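Local coordinates for protein papain-like protease (Human betacoronavirus 2c EMC/2012, PDB 4RNA) that probably cleaves the viral polyprotein as a papain-like cysteine protease of the MERS coronavirus and carries a zinc site bound by four cysteines, at residues T121-K126 with M140-G145. Numbering follows the deposited sequence.
Sequences TLDLLK and MKHKGG
Asp123 and His142 meet with the carboxylate at the edge of the imidazole, in its plane, and this pair carries most of the contact. His142 NE2 gives its N-H to Asp123 OD1 at 2.7 Å, on the syn lone pair. The acceptor lies in the ring plane, but the bond is bent (N-H...O 148°) because the N-H points between the two oxygens. The same N-H leans weakly toward Asp123 OD2, 3.2 Å from His142 NE2, and the two flat groups are only 11° from coplanar. With its CG anti to the backbone N (chi1 159°), His142 sends the ring off helix 133-143 toward the turn at the C-terminal end of helix 115-122. The other ring nitrogen, ND1, is hydrogen-bonded to Ser147, so both nitrogens are satisfied and the rotation of the ring is fixed; the ring of Phe150 meets it.

The carboxylate is shared further. Lys143 bends at chi2 and brings NZ to Asp123 OD1 in a long salt bridge of 3.6 Å, while OD2 is paired with Arg104. Lys143 NZ also donates to a water at 3.1 Å, and that water in turn donates to Leu122 O and Leu125 O, each 2.7 Å from it. The two carbonyls belong to the ends of the type I turn 122-125, closed by Leu125 N to Leu122 O, so a single water links the lysine to both ends of the turn.

The link thus ties together two helix C-terminal ends within the papain-like protease domain. The buried carboxylate probably stays ionised, its charge balanced by Lys143 and Arg104.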
ATOM      1  N   THR A 121       8.217  18.080   2.120  1.00 24.39           N
ATOM      2  CA  THR A 121       8.260  17.867   3.551  1.00 26.55           C
ATOM      3  C   THR A 121       9.484  16.989   3.859  1.00 25.28           C
ATOM      4  O   THR A 121      10.284  17.320   4.798  1.00 25.01           O
ATOM      5  CB  THR A 121       6.985  17.181   4.087  1.00 28.11           C
ATOM      6  OG1 THR A 121       5.862  18.002   3.887  1.00 28.07           O
ATOM      7  CG2 THR A 121       7.093  16.902   5.637  1.00 26.78           C
ATOM      8  N   LEU A 122       9.680  15.908   3.079  1.00 26.64           N
ATOM      9  CA  LEU A 122      10.854  15.000   3.368  1.00 24.31           C
ATOM     10  C   LEU A 122      12.158  15.749   3.163  1.00 27.00           C
ATOM     11  O   LEU A 122      13.145  15.507   3.807  1.00 25.59           O
ATOM     12  CB  LEU A 122      10.890  13.764   2.399  1.00 25.56           C
ATOM     13  CG  LEU A 122       9.762  12.726   2.559  1.00 28.04           C
ATOM     14  CD1 LEU A 122       9.819  11.793   1.332  1.00 32.06           C
ATOM     15  CD2 LEU A 122      10.001  11.985   3.908  1.00 25.95           C
ATOM     16  N   ASP A 123      12.189  16.673   2.221  1.00 21.76           N
ATOM     17  CA  ASP A 123      13.373  17.500   2.003  1.00 26.65           C
ATOM     18  C   ASP A 123      13.835  18.355   3.220  1.00 31.44           C
ATOM     19  O   ASP A 123      14.987  18.813   3.227  1.00 30.06           O
ATOM     20  CB  ASP A 123      13.183  18.421   0.777  1.00 27.37           C
ATOM     21  CG  ASP A 123      13.419  17.675  -0.587  1.00 32.47           C
ATOM     22  OD1 ASP A 123      14.025  16.587  -0.583  1.00 37.46           O
ATOM     23  OD2 ASP A 123      12.984  18.229  -1.658  1.00 31.77           O
ATOM     24  N   LEU A 124      12.975  18.547   4.241  1.00 29.06           N
ATOM     25  CA  LEU A 124      13.321  19.395   5.367  1.00 28.29           C
ATOM     26  C   LEU A 124      13.868  18.512   6.459  1.00 30.30           C
ATOM     27  O   LEU A 124      14.310  19.027   7.456  1.00 32.53           O
ATOM     28  CB  LEU A 124      12.110  20.143   5.912  1.00 28.32           C
ATOM     29  CG  LEU A 124      11.642  21.181   4.849  1.00 24.67           C
ATOM     30  CD1 LEU A 124      10.340  21.889   5.278  1.00 27.82           C
ATOM     31  CD2 LEU A 124      12.768  22.171   4.603  1.00 27.34           C
ATOM     32  N   LEU A 125      13.803  17.202   6.303  1.00 27.77           N
ATOM     33  CA  LEU A 125      14.160  16.351   7.498  1.00 27.76           C
ATOM     34  C   LEU A 125      15.651  16.029   7.680  1.00 44.46           C
ATOM     35  O   LEU A 125      16.302  15.527   6.737  1.00 44.70           O
ATOM     36  CB  LEU A 125      13.387  14.999   7.475  1.00 28.66           C
ATOM     37  CG  LEU A 125      11.839  15.073   7.490  1.00 27.32           C
ATOM     38  CD1 LEU A 125      11.097  13.776   7.167  1.00 27.45           C
ATOM     39  CD2 LEU A 125      11.240  15.872   8.671  1.00 27.11           C
ATOM     40  N   LYS A 126      16.175  16.178   8.919  1.00 34.44           N
ATOM     41  CA  LYS A 126      17.579  16.012   9.081  1.00 37.57           C
ATOM     42  C   LYS A 126      17.755  14.658   9.735  1.00 33.40           C
ATOM     43  O   LYS A 126      16.822  14.126  10.370  1.00 33.89           O
ATOM     44  CB  LYS A 126      18.157  17.148   9.959  1.00 44.82           C
ATOM     45  CG  LYS A 126      18.122  18.541   9.283  1.00 52.34           C
ATOM     46  CD  LYS A 126      18.748  18.562   7.866  1.00 61.38           C
ATOM     47  CE  LYS A 126      17.964  19.438   6.874  1.00 60.71           C
ATOM     48  NZ  LYS A 126      18.268  19.189   5.435  1.00 56.70           N
ATOM     49  N   MET A 140      19.486  10.099  -2.363  1.00 33.09           N
ATOM     50  CA  MET A 140      20.749  10.826  -2.770  1.00 34.56           C
ATOM     51  C   MET A 140      20.734  11.436  -4.178  1.00 36.59           C
ATOM     52  O   MET A 140      21.123  12.607  -4.346  1.00 36.62           O
ATOM     53  CB  MET A 140      21.979   9.953  -2.564  1.00 40.14           C
ATOM     54  CG  MET A 140      22.058   9.457  -1.126  1.00 42.79           C
ATOM     55  SD  MET A 140      22.198  10.830   0.083  1.00 54.42           S
ATOM     56  CE  MET A 140      20.554  11.328   0.614  1.00 55.91           C
ATOM     57  N   LYS A 141      20.247  10.680  -5.174  1.00 31.94           N
ATOM     58  CA  LYS A 141      20.152  11.189  -6.542  1.00 35.00           C
ATOM     59  C   LYS A 141      19.184  12.356  -6.559  1.00 33.94           C
ATOM     60  O   LYS A 141      19.389  13.343  -7.321  1.00 34.35           O
ATOM     61  CB  LYS A 141      19.660  10.119  -7.552  1.00 30.19           C
ATOM     62  CG  LYS A 141      20.644   9.018  -7.865  1.00 41.24           C
ATOM     63  CD  LYS A 141      20.446   8.606  -9.303  1.00 45.10           C
ATOM     64  CE  LYS A 141      19.349   7.578  -9.429  1.00 48.44           C
ATOM     65  NZ  LYS A 141      19.006   7.353 -10.873  1.00 50.25           N
ATOM     66  N   HIS A 142      18.072  12.219  -5.799  1.00 30.94           N
ATOM     67  CA  HIS A 142      17.077  13.282  -5.732  1.00 30.56           C
ATOM     68  C   HIS A 142      17.759  14.515  -5.133  1.00 32.03           C
ATOM     69  O   HIS A 142      17.605  15.608  -5.612  1.00 31.05           O
ATOM     70  CB  HIS A 142      15.834  12.835  -4.880  1.00 31.84           C
ATOM     71  CG  HIS A 142      14.998  14.008  -4.329  1.00 27.56           C
ATOM     72  ND1 HIS A 142      14.180  14.760  -5.109  1.00 34.18           N
ATOM     73  CD2 HIS A 142      14.927  14.560  -3.041  1.00 31.75           C
ATOM     74  CE1 HIS A 142      13.612  15.729  -4.371  1.00 31.92           C
ATOM     75  NE2 HIS A 142      14.079  15.608  -3.100  1.00 33.13           N
ATOM     76  N   LYS A 143      18.516  14.333  -4.067  1.00 27.02           N
ATOM     77  CA  LYS A 143      19.178  15.508  -3.410  1.00 35.99           C
ATOM     78  C   LYS A 143      20.129  16.180  -4.403  1.00 44.92           C
ATOM     79  O   LYS A 143      20.300  17.387  -4.381  1.00 42.80           O
ATOM     80  CB  LYS A 143      19.993  15.106  -2.187  1.00 36.82           C
ATOM     81  CG  LYS A 143      19.220  14.668  -0.938  1.00 40.62           C
ATOM     82  CD  LYS A 143      18.246  15.736  -0.467  1.00 50.72           C
ATOM     83  CE  LYS A 143      17.830  15.485   0.979  1.00 50.18           C
ATOM     84  NZ  LYS A 143      16.977  16.607   1.452  1.00 53.09           N
ATOM     85  N   GLY A 144      20.772  15.363  -5.239  1.00 43.96           N
ATOM     86  CA  GLY A 144      21.648  15.820  -6.318  1.00 39.53           C
ATOM     87  C   GLY A 144      20.926  16.371  -7.520  1.00 38.53           C
ATOM     88  O   GLY A 144      21.554  16.722  -8.507  1.00 43.39           O
ATOM     89  N   GLY A 145      19.614  16.468  -7.496  1.00 35.92           N
ATOM     90  CA  GLY A 145      18.933  17.079  -8.675  1.00 32.95           C
ATOM     91  C   GLY A 145      18.364  16.120  -9.698  1.00 37.75           C
ATOM     92  O   GLY A 145      17.876  16.543 -10.747  1.00 43.12           O
TER
HETATM   93  O   HOH W   1      15.851  15.312   4.034  1.00 35.30           O